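Local coordinates for tyrosine-protein phosphatase YwqE (Bacillus subtilis, PDB 3QY7) that removes phosphate from phosphotyrosine residues of proteins, as a manganese-dependent tyrosine phosphatase with a PHP-type barrel fold, at residues T102-I107 with I131-H136; P77-R82 with Q95-N100; C6-A11 with I23-A28. All blocks are in the same frame, centred on the assembly; numbering follows the deposited sequence.

Interaction 1. Residues T102-I107 with I131-H136; sequences TKYILI and IPVIAH. With FE (Fe (III) ion), chain B.
Lys103 meets Ile131 in two ways: its carbonyl O accepts from Ile131 N at 2.8 Å, nearly straight at 169°, and its methylene CD crosses the end of Ile131, 3.9 Å from Ile131 CD1. Tyr104 follows, its backbone N held by Thr102 OG1 in an ST turn. With CG anti to the carbonyl carbon (chi1 -63°), its ring lies alongside Ile131; Tyr104 CE1 is 3.6 Å from Ile131 CD1, while Val133 CG2 comes in at the ring edge beside Tyr104 CD1. The phenol oxygen looks elsewhere, bonding to Gln235 O and Ile237 N. Ile105 then bonds both ways, its N to Ile131 O and its O to Val133 N (2.8 Å). Such alternation, with strand axes 4.7 Å apart and 32° off parallel, defines the parallel pairing of a beta-alpha-beta unit in this TIM-barrel-like fold, helix 118-127 making the crossover. On the Tyr104 side of the sheet, Leu106 sends CD1 to Ala135 CB at 3.8 Å. Ile107 closes the series, N to Val133 O and O to Ala135 N, while its side chain meets Phe122 of the crossover helix. One residue past Ala135, His136 NE2 binds an iron ion at 2.2 Å.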
ATOM      1  N   THR A 102      -0.062  -0.797 -13.455  1.00 13.01           N
ATOM      2  CA  THR A 102       1.387  -0.733 -13.630  1.00 12.51           C
ATOM      3  C   THR A 102       2.041  -2.070 -13.307  1.00 12.40           C
ATOM      4  O   THR A 102       1.363  -3.044 -13.025  1.00 12.50           O
ATOM      5  CB  THR A 102       2.021   0.317 -12.707  1.00 12.30           C
ATOM      6  OG1 THR A 102       1.931  -0.146 -11.340  1.00 12.87           O
ATOM      7  CG2 THR A 102       1.330   1.673 -12.877  1.00 13.60           C
ATOM      8  N   LYS A 103       3.371  -2.089 -13.319  1.00 12.45           N
ATOM      9  CA  LYS A 103       4.119  -3.290 -12.978  1.00 13.27           C
ATOM     10  C   LYS A 103       4.130  -3.583 -11.487  1.00 13.30           C
ATOM     11  O   LYS A 103       4.631  -4.622 -11.085  1.00 13.54           O
ATOM     12  CB  LYS A 103       5.554  -3.180 -13.472  1.00 13.46           C
ATOM     13  CG  LYS A 103       6.446  -2.265 -12.654  1.00 16.45           C
ATOM     14  CD  LYS A 103       7.847  -2.239 -13.214  1.00 20.34           C
ATOM     15  CE  LYS A 103       7.900  -1.446 -14.486  1.00 23.04           C
ATOM     16  NZ  LYS A 103       9.205  -1.694 -15.184  1.00 25.70           N
ATOM     17  N   TYR A 104       3.613  -2.657 -10.680  1.00 12.40           N
ATOM     18  CA  TYR A 104       3.627  -2.813  -9.222  1.00 12.64           C
ATOM     19  C   TYR A 104       2.356  -3.490  -8.744  1.00 12.44           C
ATOM     20  O   TYR A 104       1.257  -3.083  -9.099  1.00 13.69           O
ATOM     21  CB  TYR A 104       3.794  -1.446  -8.552  1.00 11.51           C
ATOM     22  CG  TYR A 104       5.114  -0.810  -8.903  1.00 11.65           C
ATOM     23  CD1 TYR A 104       6.251  -1.057  -8.141  1.00 12.45           C
ATOM     24  CD2 TYR A 104       5.242  -0.019 -10.050  1.00 12.43           C
ATOM     25  CE1 TYR A 104       7.474  -0.495  -8.481  1.00 12.95           C
ATOM     26  CE2 TYR A 104       6.458   0.551 -10.402  1.00 11.98           C
ATOM     27  CZ  TYR A 104       7.571   0.307  -9.617  1.00 14.60           C
ATOM     28  OH  TYR A 104       8.784   0.851  -9.956  1.00 16.92           O
ATOM     29  N   ILE A 105       2.500  -4.539  -7.940  1.00 12.47           N
ATOM     30  CA  ILE A 105       1.352  -5.297  -7.484  1.00 12.87           C
ATOM     31  C   ILE A 105       1.412  -5.371  -5.967  1.00 12.21           C
ATOM     32  O   ILE A 105       2.487  -5.631  -5.411  1.00 12.48           O
ATOM     33  CB  ILE A 105       1.283  -6.721  -8.144  1.00 14.26           C
ATOM     34  CG1 ILE A 105       0.097  -7.533  -7.629  1.00 15.68           C
ATOM     35  CG2 ILE A 105       2.614  -7.461  -8.067  1.00 16.02           C
ATOM     36  CD1 ILE A 105      -0.086  -8.878  -8.342  1.00 19.64           C
ATOM     37  N   LEU A 106       0.280  -5.096  -5.316  1.00 11.30           N
ATOM     38  CA  LEU A 106       0.223  -5.024  -3.845  1.00 10.95           C
ATOM     39  C   LEU A 106      -0.172  -6.371  -3.269  1.00 10.82           C
ATOM     40  O   LEU A 106      -1.307  -6.810  -3.413  1.00 11.50           O
ATOM     41  CB  LEU A 106      -0.756  -3.918  -3.410  1.00  9.91           C
ATOM     42  CG  LEU A 106      -0.806  -3.621  -1.901  1.00  9.58           C
ATOM     43  CD1 LEU A 106       0.526  -3.092  -1.396  1.00 11.48           C
ATOM     44  CD2 LEU A 106      -1.931  -2.647  -1.608  1.00  8.87           C
ATOM     45  N   ILE A 107       0.808  -7.020  -2.644  1.00 11.41           N
ATOM     46  CA  ILE A 107       0.660  -8.363  -2.099  1.00 12.59           C
ATOM     47  C   ILE A 107       0.738  -8.276  -0.583  1.00 12.47           C
ATOM     48  O   ILE A 107       1.698  -7.723  -0.042  1.00 12.93           O
ATOM     49  CB  ILE A 107       1.792  -9.279  -2.627  1.00 13.32           C
ATOM     50  CG1 ILE A 107       1.778  -9.345  -4.162  1.00 14.57           C
ATOM     51  CG2 ILE A 107       1.707 -10.698  -2.009  1.00 14.00           C
ATOM     52  CD1 ILE A 107       0.535  -9.937  -4.759  1.00 17.33           C
ATOM     53  N   ILE A 131       6.897  -5.926 -10.141  1.00 17.39           N
ATOM     54  CA  ILE A 131       7.584  -5.657  -8.889  1.00 16.82           C
ATOM     55  C   ILE A 131       6.551  -5.876  -7.790  1.00 16.46           C
ATOM     56  O   ILE A 131       5.564  -5.136  -7.709  1.00 15.72           O
ATOM     57  CB  ILE A 131       8.182  -4.229  -8.838  1.00 16.95           C
ATOM     58  CG1 ILE A 131       9.287  -4.066  -9.890  1.00 18.43           C
ATOM     59  CG2 ILE A 131       8.766  -3.961  -7.452  1.00 16.73           C
ATOM     60  CD1 ILE A 131       9.929  -2.668  -9.938  1.00 22.18           C
ATOM     61  N   PRO A 132       6.737  -6.924  -6.961  1.00 15.69           N
ATOM     62  CA  PRO A 132       5.802  -7.128  -5.859  1.00 14.67           C
ATOM     63  C   PRO A 132       6.069  -6.104  -4.765  1.00 13.48           C
ATOM     64  O   PRO A 132       7.234  -5.859  -4.422  1.00 13.20           O
ATOM     65  CB  PRO A 132       6.125  -8.548  -5.354  1.00 14.57           C
ATOM     66  CG  PRO A 132       7.532  -8.804  -5.801  1.00 17.44           C
ATOM     67  CD  PRO A 132       7.744  -7.999  -7.063  1.00 15.76           C
ATOM     68  N   VAL A 133       4.994  -5.498  -4.265  1.00 11.77           N
ATOM     69  CA  VAL A 133       5.057  -4.561  -3.148  1.00 11.25           C
ATOM     70  C   VAL A 133       4.379  -5.200  -1.963  1.00 10.18           C
ATOM     71  O   VAL A 133       3.158  -5.445  -1.990  1.00 10.69           O
ATOM     72  CB  VAL A 133       4.360  -3.236  -3.483  1.00 10.27           C
ATOM     73  CG1 VAL A 133       4.517  -2.242  -2.299  1.00 10.87           C
ATOM     74  CG2 VAL A 133       4.994  -2.622  -4.748  1.00 11.61           C
ATOM     75  N   ILE A 134       5.168  -5.466  -0.924  1.00 11.08           N
ATOM     76  CA  ILE A 134       4.650  -6.077   0.305  1.00 11.31           C
ATOM     77  C   ILE A 134       3.870  -5.029   1.084  1.00 11.39           C
ATOM     78  O   ILE A 134       4.429  -3.977   1.430  1.00 11.94           O
ATOM     79  CB  ILE A 134       5.820  -6.599   1.169  1.00 11.34           C
ATOM     80  CG1 ILE A 134       6.570  -7.696   0.395  1.00 12.19           C
ATOM     81  CG2 ILE A 134       5.296  -7.175   2.513  1.00 13.26           C
ATOM     82  CD1 ILE A 134       7.961  -8.006   0.947  1.00 13.52           C
ATOM     83  N   ALA A 135       2.606  -5.332   1.355  1.00 12.07           N
ATOM     84  CA  ALA A 135       1.749  -4.451   2.163  1.00 12.03           C
ATOM     85  C   ALA A 135       2.153  -4.536   3.635  1.00 13.33           C
ATOM     86  O   ALA A 135       2.320  -5.623   4.190  1.00 13.97           O
ATOM     87  CB  ALA A 135       0.301  -4.804   1.986  1.00 12.31           C
ATOM     88  N   HIS A 136       2.307  -3.358   4.234  1.00 12.22           N
ATOM     89  CA  HIS A 136       2.518  -3.192   5.674  1.00 12.30           C
ATOM     90  C   HIS A 136       3.338  -4.307   6.327  1.00 13.41           C
ATOM     91  O   HIS A 136       2.830  -5.000   7.199  1.00 13.96           O
ATOM     92  CB  HIS A 136       1.193  -2.987   6.419  1.00 13.17           C
ATOM     93  CG  HIS A 136       0.130  -3.979   6.072  1.00 12.37           C
ATOM     94  ND1 HIS A 136       0.193  -5.308   6.443  1.00 13.13           N
ATOM     95  CD2 HIS A 136      -1.033  -3.837   5.391  1.00 12.31           C
ATOM     96  CE1 HIS A 136      -0.886  -5.931   6.008  1.00 13.87           C
ATOM     97  NE2 HIS A 136      -1.651  -5.060   5.374  1.00 15.58           N
TER
HETATM   98 FE    FE B 263      -3.749  -5.383   4.752  1.00 14.79          FE
HETATM   99  O   HOH W   1      -4.177  -5.354   6.942  1.00 22.49           O
HETATM  100  O   HOH W   2      -3.973  -3.356   4.495  1.00 13.34           O

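Interaction 2. Residues P77-R82 with Q95-N100; sequences PGQEIR and QLLSLN. With FE (Fe (III) ion), chain C; FE (Fe (III) ion), chain B.
Leu96 packs against Ile81, the side chains crossing at a slant with Leu96 CB 4.0 Å from Ile81 CD1. Leu96 CD2 also approaches the amide oxygen of Gln79. That oxygen is also an acceptor: Leu97 N donates to Gln79 OE1 at 2.9 Å and a nearly linear 169°, although the donor stands above the amide plane, 53° out of it, and therefore away from the lone-pair directions. Gln79 reaches this point with an extended chain that runs roughly perpendicular to the Leu97 side chain; its NE2 makes a weak bond to Asn50 O. Leu97 CB points into the other segment, and CD1 settles 3.6 Å from Gly78 O; the side chain also packs on Pro52, Val55 and Arg56 of helix 52-68. Leu97 O is joined to Gln79 O by one water, which donates to both. Ser98 turns its hydroxyl to Thr102 O, whereas Leu99 brings CD2 back to within 4.1 Å of Gln79 O. At Asn100 the backbone N donates to Pro77 O at 2.7 Å, a short bond but bent to 136°. The loop 95-100 is thus fastened, without regular strand pairing, beside the residues leading into barrel strand 80-82. Glu80, whose CB is directed away from this loop, bridges two iron ions through OE1 and OE2. Its neighbours Gln79 and Ile81 are both engaged by the loop, consistent with these contacts steadying the backbone from which the bridging carboxylate reaches the metals.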
ATOM      1  N   PRO A  77      -7.620   2.579 -10.258  1.00 11.22           N
ATOM      2  CA  PRO A  77      -7.924   1.214  -9.842  1.00 11.17           C
ATOM      3  C   PRO A  77      -6.698   0.424  -9.364  1.00 10.55           C
ATOM      4  O   PRO A  77      -5.577   0.672  -9.821  1.00 10.77           O
ATOM      5  CB  PRO A  77      -8.512   0.595 -11.118  1.00 11.21           C
ATOM      6  CG  PRO A  77      -7.764   1.282 -12.205  1.00 12.80           C
ATOM      7  CD  PRO A  77      -7.600   2.712 -11.728  1.00 11.52           C
ATOM      8  N   GLY A  78      -6.942  -0.525  -8.451  1.00 10.53           N
ATOM      9  CA  GLY A  78      -5.929  -1.421  -7.912  1.00  9.82           C
ATOM     10  C   GLY A  78      -6.621  -2.430  -7.004  1.00  9.75           C
ATOM     11  O   GLY A  78      -7.841  -2.468  -6.935  1.00  9.68           O
ATOM     12  N   GLN A  79      -5.819  -3.235  -6.314  1.00 10.30           N
ATOM     13  CA  GLN A  79      -6.324  -4.217  -5.348  1.00 11.12           C
ATOM     14  C   GLN A  79      -5.263  -4.457  -4.293  1.00 10.75           C
ATOM     15  O   GLN A  79      -4.065  -4.341  -4.556  1.00 11.44           O
ATOM     16  CB  GLN A  79      -6.597  -5.572  -6.039  1.00 11.65           C
ATOM     17  CG  GLN A  79      -7.946  -5.691  -6.700  1.00 13.26           C
ATOM     18  CD  GLN A  79      -8.114  -7.038  -7.388  1.00 13.63           C
ATOM     19  OE1 GLN A  79      -7.147  -7.647  -7.836  1.00 17.46           O
ATOM     20  NE2 GLN A  79      -9.360  -7.495  -7.479  1.00 17.00           N
ATOM     21  N   GLU A  80      -5.709  -4.808  -3.089  1.00 11.17           N
ATOM     22  CA  GLU A  80      -4.807  -5.392  -2.107  1.00 11.50           C
ATOM     23  C   GLU A  80      -5.032  -6.902  -2.196  1.00 12.55           C
ATOM     24  O   GLU A  80      -6.147  -7.389  -1.977  1.00 13.43           O
ATOM     25  CB  GLU A  80      -5.106  -4.883  -0.688  1.00 11.44           C
ATOM     26  CG  GLU A  80      -4.138  -5.526   0.357  1.00 12.59           C
ATOM     27  CD  GLU A  80      -4.358  -5.055   1.779  1.00 12.29           C
ATOM     28  OE1 GLU A  80      -5.251  -4.244   2.001  1.00 11.07           O
ATOM     29  OE2 GLU A  80      -3.609  -5.498   2.660  1.00 12.38           O
ATOM     30  N   ILE A  81      -3.980  -7.619  -2.564  1.00 12.95           N
ATOM     31  CA  ILE A  81      -4.101  -9.059  -2.859  1.00 13.56           C
ATOM     32  C   ILE A  81      -3.433  -9.896  -1.769  1.00 14.65           C
ATOM     33  O   ILE A  81      -2.217  -9.969  -1.683  1.00 15.10           O
ATOM     34  CB  ILE A  81      -3.474  -9.377  -4.235  1.00 13.26           C
ATOM     35  CG1 ILE A  81      -4.089  -8.472  -5.314  1.00 13.12           C
ATOM     36  CG2 ILE A  81      -3.622 -10.888  -4.568  1.00 14.43           C
ATOM     37  CD1 ILE A  81      -3.344  -8.482  -6.649  1.00 12.95           C
ATOM     38  N   ARG A  82      -4.249 -10.526  -0.931  1.00 16.01           N
ATOM     39  CA  ARG A  82      -3.726 -11.499   0.015  1.00 17.46           C
ATOM     40  C   ARG A  82      -3.063 -12.610  -0.784  1.00 17.12           C
ATOM     41  O   ARG A  82      -3.698 -13.210  -1.660  1.00 17.55           O
ATOM     42  CB  ARG A  82      -4.853 -12.063   0.876  1.00 17.57           C
ATOM     43  CG  ARG A  82      -4.428 -13.211   1.798  1.00 19.39           C
ATOM     44  CD  ARG A  82      -3.582 -12.693   2.972  1.00 19.62           C
ATOM     45  NE  ARG A  82      -4.324 -11.758   3.815  1.00 22.28           N
ATOM     46  CZ  ARG A  82      -5.181 -12.116   4.768  1.00 24.23           C
ATOM     47  NH1 ARG A  82      -5.408 -13.409   5.015  1.00 25.20           N
ATOM     48  NH2 ARG A  82      -5.809 -11.184   5.478  1.00 24.73           N
ATOM     49  N   GLN A  95      -7.373 -11.460 -13.984  1.00 25.33           N
ATOM     50  CA  GLN A  95      -8.374 -11.685 -12.955  1.00 24.14           C
ATOM     51  C   GLN A  95      -7.931 -11.034 -11.643  1.00 22.47           C
ATOM     52  O   GLN A  95      -8.628 -11.122 -10.635  1.00 22.47           O
ATOM     53  CB  GLN A  95      -8.638 -13.188 -12.774  1.00 24.63           C
ATOM     54  CG  GLN A  95      -9.547 -13.795 -13.869  1.00 27.90           C
ATOM     55  CD  GLN A  95      -9.276 -15.274 -14.131  1.00 31.37           C
ATOM     56  OE1 GLN A  95      -8.873 -16.022 -13.231  1.00 34.28           O
ATOM     57  NE2 GLN A  95      -9.492 -15.699 -15.372  1.00 32.03           N
ATOM     58  N   LEU A  96      -6.776 -10.375 -11.690  1.00 20.17           N
ATOM     59  CA  LEU A  96      -6.296  -9.516 -10.605  1.00 18.55           C
ATOM     60  C   LEU A  96      -5.859  -8.196 -11.204  1.00 17.23           C
ATOM     61  O   LEU A  96      -5.508  -8.124 -12.383  1.00 17.88           O
ATOM     62  CB  LEU A  96      -5.117 -10.153  -9.868  1.00 18.37           C
ATOM     63  CG  LEU A  96      -5.325 -11.440  -9.074  1.00 18.17           C
ATOM     64  CD1 LEU A  96      -3.963 -11.973  -8.658  1.00 18.03           C
ATOM     65  CD2 LEU A  96      -6.224 -11.213  -7.873  1.00 17.23           C
ATOM     66  N   LEU A  97      -5.858  -7.156 -10.375  1.00 16.09           N
ATOM     67  CA  LEU A  97      -5.383  -5.835 -10.771  1.00 14.84           C
ATOM     68  C   LEU A  97      -4.046  -5.542 -10.122  1.00 14.25           C
ATOM     69  O   LEU A  97      -3.847  -5.818  -8.929  1.00 14.55           O
ATOM     70  CB  LEU A  97      -6.378  -4.751 -10.322  1.00 14.29           C
ATOM     71  CG  LEU A  97      -7.727  -4.609 -11.017  1.00 14.99           C
ATOM     72  CD1 LEU A  97      -8.567  -3.579 -10.318  1.00 14.35           C
ATOM     73  CD2 LEU A  97      -7.533  -4.204 -12.490  1.00 14.65           C
ATOM     74  N   SER A  98      -3.121  -4.995 -10.904  1.00 12.95           N
ATOM     75  CA  SER A  98      -1.948  -4.374 -10.328  1.00 12.55           C
ATOM     76  C   SER A  98      -2.309  -2.923 -10.004  1.00 12.06           C
ATOM     77  O   SER A  98      -3.422  -2.478 -10.306  1.00 12.18           O
ATOM     78  CB  SER A  98      -0.750  -4.464 -11.268  1.00 12.70           C
ATOM     79  OG  SER A  98      -1.061  -3.851 -12.510  1.00 14.00           O
ATOM     80  N   LEU A  99      -1.398  -2.219  -9.343  1.00 11.36           N
ATOM     81  CA  LEU A  99      -1.680  -0.858  -8.892  1.00 10.60           C
ATOM     82  C   LEU A  99      -1.718   0.058 -10.106  1.00 10.32           C
ATOM     83  O   LEU A  99      -0.725   0.210 -10.794  1.00 10.51           O
ATOM     84  CB  LEU A  99      -0.617  -0.405  -7.868  1.00 10.21           C
ATOM     85  CG  LEU A  99      -0.536  -1.228  -6.560  1.00  9.44           C
ATOM     86  CD1 LEU A  99       0.647  -0.799  -5.750  1.00 10.83           C
ATOM     87  CD2 LEU A  99      -1.845  -1.080  -5.740  1.00 10.27           C
ATOM     88  N   ASN A 100      -2.882   0.657 -10.366  1.00 10.74           N
ATOM     89  CA  ASN A 100      -3.066   1.499 -11.531  1.00 11.04           C
ATOM     90  C   ASN A 100      -2.602   0.832 -12.827  1.00 11.75           C
ATOM     91  O   ASN A 100      -2.066   1.495 -13.718  1.00 11.93           O
ATOM     92  CB  ASN A 100      -2.363   2.859 -11.344  1.00 11.11           C
ATOM     93  CG  ASN A 100      -2.769   3.859 -12.406  1.00 12.66           C
ATOM     94  OD1 ASN A 100      -3.908   3.858 -12.838  1.00 13.76           O
ATOM     95  ND2 ASN A 100      -1.828   4.707 -12.835  1.00 11.97           N
TER
HETATM   96 FE    FE C 264      -5.197  -2.547   3.327  1.00 12.53          FE
HETATM   97 FE    FE B 263      -3.749  -5.383   4.752  1.00 14.79          FE
HETATM   98  O   HOH W   3      -2.289  -4.623  -6.740  1.00 10.82           O
HETATM   99  O   HOH W   1      -4.177  -5.354   6.942  1.00 22.49           O
HETATM  100  O   HOH W   2      -3.973  -3.356   4.495  1.00 13.34           O

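Interaction 3. Residues C6-A11 with I23-A28; sequences CHILPA and IEMARA. With FE (Fe (III) ion), chain C.
Apolar contacts carry the meeting of Ile8 with Met25 and Ala26. The Ile8 and Met25 side chains run antiparallel, side against side, Ile8 CG1 lying 4.0 Å from Met25 CB. Ile8 has CG1 anti to its backbone N (chi1 -164°), which carries CD1 over the start of Ala26, 3.7 Å from Ala26 N and 4.0 Å from Ala26 CB. Met25 bends at its last torsion (chi3 69°), laying CE over the loop backbone, 3.9 Å from Ile8 CA and 3.6 Å from His7 O; Cys6 SG touches the same methyl more loosely. Leu62 of helix 52-68 and Ile37 of strand 36-38 also pack on Ile8.

No hydrogen bond joins the segments. Ile8 O instead bonds to Ser22 OG, earlier in the same helix.

Metal binding falls to His7, which starts out with CB directed away from the helix; its NE2 binds an iron ion at 2.1 Å, and ND1 bonds to Asp13 OD2, which would set the ring's rotation. His5 binds the same iron, completing the His-x-His pair after the first barrel strand, as in PHP-type enzymes, in the loop linking strand 2-3 to helix 19-31. The apolar grip on that helix and the metal bond of His7 thus belong to neighbouring residues of one loop.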
ATOM      1  N   CYS A   6      -5.351   2.173  -0.168  1.00  8.98           N
ATOM      2  CA  CYS A   6      -6.474   2.892   0.439  1.00  9.58           C
ATOM      3  C   CYS A   6      -7.778   2.153   0.181  1.00 10.49           C
ATOM      4  O   CYS A   6      -8.031   1.671  -0.926  1.00 10.02           O
ATOM      5  CB  CYS A   6      -6.551   4.299  -0.152  1.00 10.18           C
ATOM      6  SG  CYS A   6      -7.618   5.405   0.783  1.00 10.63           S
ATOM      7  N   HIS A   7      -8.607   2.053   1.214  1.00  9.86           N
ATOM      8  CA  HIS A   7      -9.855   1.325   1.114  1.00 10.96           C
ATOM      9  C   HIS A   7     -11.007   2.307   1.079  1.00 11.72           C
ATOM     10  O   HIS A   7     -11.919   2.291   1.920  1.00 12.69           O
ATOM     11  CB  HIS A   7      -9.923   0.300   2.251  1.00 11.03           C
ATOM     12  CG  HIS A   7      -8.795  -0.676   2.209  1.00 11.31           C
ATOM     13  ND1 HIS A   7      -8.910  -1.908   1.601  1.00 11.67           N
ATOM     14  CD2 HIS A   7      -7.511  -0.574   2.623  1.00 10.09           C
ATOM     15  CE1 HIS A   7      -7.751  -2.542   1.696  1.00  8.72           C
ATOM     16  NE2 HIS A   7      -6.881  -1.751   2.294  1.00 12.48           N
ATOM     17  N   ILE A   8     -10.952   3.180   0.068  1.00 11.66           N
ATOM     18  CA  ILE A   8     -11.926   4.250  -0.125  1.00 11.69           C
ATOM     19  C   ILE A   8     -13.166   3.815  -0.929  1.00 11.84           C
ATOM     20  O   ILE A   8     -14.216   4.442  -0.811  1.00 12.53           O
ATOM     21  CB  ILE A   8     -11.270   5.519  -0.749  1.00 11.95           C
ATOM     22  CG1 ILE A   8     -12.178   6.746  -0.588  1.00 11.75           C
ATOM     23  CG2 ILE A   8     -10.913   5.276  -2.220  1.00 12.28           C
ATOM     24  CD1 ILE A   8     -11.456   8.053  -0.909  1.00 12.11           C
ATOM     25  N   LEU A   9     -13.054   2.754  -1.731  1.00 11.49           N
ATOM     26  CA  LEU A   9     -14.212   2.279  -2.491  1.00 12.27           C
ATOM     27  C   LEU A   9     -15.265   1.695  -1.545  1.00 13.79           C
ATOM     28  O   LEU A   9     -14.928   0.932  -0.635  1.00 13.75           O
ATOM     29  CB  LEU A   9     -13.813   1.263  -3.563  1.00 12.38           C
ATOM     30  CG  LEU A   9     -12.913   1.816  -4.667  1.00 11.80           C
ATOM     31  CD1 LEU A   9     -12.532   0.738  -5.672  1.00 13.10           C
ATOM     32  CD2 LEU A   9     -13.523   3.049  -5.384  1.00 13.00           C
ATOM     33  N   PRO A  10     -16.528   2.070  -1.758  1.00 14.41           N
ATOM     34  CA  PRO A  10     -17.600   1.665  -0.851  1.00 16.12           C
ATOM     35  C   PRO A  10     -18.115   0.258  -1.118  1.00 17.73           C
ATOM     36  O   PRO A  10     -18.137  -0.191  -2.275  1.00 17.44           O
ATOM     37  CB  PRO A  10     -18.702   2.670  -1.171  1.00 16.05           C
ATOM     38  CG  PRO A  10     -18.529   2.916  -2.654  1.00 16.60           C
ATOM     39  CD  PRO A  10     -17.027   2.936  -2.847  1.00 14.71           C
ATOM     40  N   ALA A  11     -18.530  -0.411  -0.038  1.00 18.76           N
ATOM     41  CA  ALA A  11     -19.179  -1.720  -0.093  1.00 20.16           C
ATOM     42  C   ALA A  11     -18.352  -2.752  -0.853  1.00 20.61           C
ATOM     43  O   ALA A  11     -18.886  -3.516  -1.663  1.00 21.59           O
ATOM     44  CB  ALA A  11     -20.586  -1.590  -0.701  1.00 20.52           C
ATOM     45  N   ILE A  23     -16.750   9.741   0.372  1.00 13.48           N
ATOM     46  CA  ILE A  23     -16.644  11.181   0.202  1.00 14.21           C
ATOM     47  C   ILE A  23     -15.968  11.844   1.409  1.00 13.86           C
ATOM     48  O   ILE A  23     -15.133  12.743   1.247  1.00 14.05           O
ATOM     49  CB  ILE A  23     -18.037  11.795  -0.053  1.00 14.02           C
ATOM     50  CG1 ILE A  23     -18.570  11.361  -1.421  1.00 15.69           C
ATOM     51  CG2 ILE A  23     -17.996  13.323   0.049  1.00 16.42           C
ATOM     52  CD1 ILE A  23     -20.037  11.647  -1.548  1.00 19.17           C
ATOM     53  N   GLU A  24     -16.311  11.394   2.618  1.00 14.53           N
ATOM     54  CA  GLU A  24     -15.648  11.919   3.824  1.00 14.68           C
ATOM     55  C   GLU A  24     -14.162  11.582   3.842  1.00 13.70           C
ATOM     56  O   GLU A  24     -13.326  12.416   4.226  1.00 13.97           O
ATOM     57  CB  GLU A  24     -16.326  11.421   5.097  1.00 15.51           C
ATOM     58  CG  GLU A  24     -17.761  11.893   5.247  1.00 19.54           C
ATOM     59  CD  GLU A  24     -17.875  13.402   5.199  1.00 25.17           C
ATOM     60  OE1 GLU A  24     -17.385  14.061   6.140  1.00 29.04           O
ATOM     61  OE2 GLU A  24     -18.432  13.926   4.208  1.00 29.04           O
ATOM     62  N   MET A  25     -13.836  10.364   3.416  1.00 13.61           N
ATOM     63  CA  MET A  25     -12.439   9.966   3.322  1.00 12.57           C
ATOM     64  C   MET A  25     -11.721  10.804   2.284  1.00 12.55           C
ATOM     65  O   MET A  25     -10.588  11.229   2.510  1.00 13.09           O
ATOM     66  CB  MET A  25     -12.307   8.471   3.002  1.00 12.09           C
ATOM     67  CG  MET A  25     -12.789   7.578   4.144  1.00 12.48           C
ATOM     68  SD  MET A  25     -12.871   5.827   3.691  1.00 13.22           S
ATOM     69  CE  MET A  25     -11.139   5.396   3.510  1.00 13.55           C
ATOM     70  N   ALA A  26     -12.378  11.043   1.145  1.00 12.36           N
ATOM     71  CA  ALA A  26     -11.773  11.870   0.110  1.00 12.30           C
ATOM     72  C   ALA A  26     -11.452  13.295   0.602  1.00 12.45           C
ATOM     73  O   ALA A  26     -10.369  13.818   0.324  1.00 12.43           O
ATOM     74  CB  ALA A  26     -12.655  11.911  -1.102  1.00 12.55           C
ATOM     75  N   ARG A  27     -12.386  13.896   1.347  1.00 12.35           N
ATOM     76  CA  ARG A  27     -12.167  15.240   1.880  1.00 13.48           C
ATOM     77  C   ARG A  27     -10.953  15.240   2.813  1.00 12.79           C
ATOM     78  O   ARG A  27     -10.121  16.154   2.764  1.00 13.58           O
ATOM     79  CB  ARG A  27     -13.407  15.788   2.599  1.00 13.96           C
ATOM     80  CG  ARG A  27     -14.583  16.064   1.690  1.00 18.42           C
ATOM     81  CD  ARG A  27     -15.649  16.925   2.361  1.00 23.48           C
ATOM     82  NE  ARG A  27     -16.773  17.144   1.448  1.00 27.43           N
ATOM     83  CZ  ARG A  27     -17.987  16.617   1.600  1.00 29.40           C
ATOM     84  NH1 ARG A  27     -18.263  15.845   2.648  1.00 29.94           N
ATOM     85  NH2 ARG A  27     -18.936  16.871   0.703  1.00 30.89           N
ATOM     86  N   ALA A  28     -10.838  14.196   3.630  1.00 12.29           N
ATOM     87  CA  ALA A  28      -9.702  14.077   4.552  1.00 12.02           C
ATOM     88  C   ALA A  28      -8.396  13.926   3.790  1.00 12.12           C
ATOM     89  O   ALA A  28      -7.385  14.539   4.147  1.00 12.32           O
ATOM     90  CB  ALA A  28      -9.894  12.924   5.482  1.00 11.44           C
TER
HETATM   91 FE    FE C 264      -5.197  -2.547   3.327  1.00 12.53          FE
HETATM   92  O   HOH W   2      -3.973  -3.356   4.495  1.00 13.34           O

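How the interactions relate
Along the chain the contacts come in series, interaction 3 first, then interaction 2, then interaction 1. Interactions 1 and 2 lie about 9 Å apart between centres and adjoin: strands 80-82 and 104-108 are neighbours in one parallel sheet, and Tyr104 O probably bonds to Leu99 N at 2.8 Å. Interaction 3 sits farther out, with centres about 17 Å from interaction 2 and about 21 Å from interaction 1, where a loop after strand 2-3 meets helix 19-31. All three converge on the metal centre. His136 and Glu80 share one iron, Glu80 and His7 the other, and one water binds both, so distant parts of the barrel assemble one site.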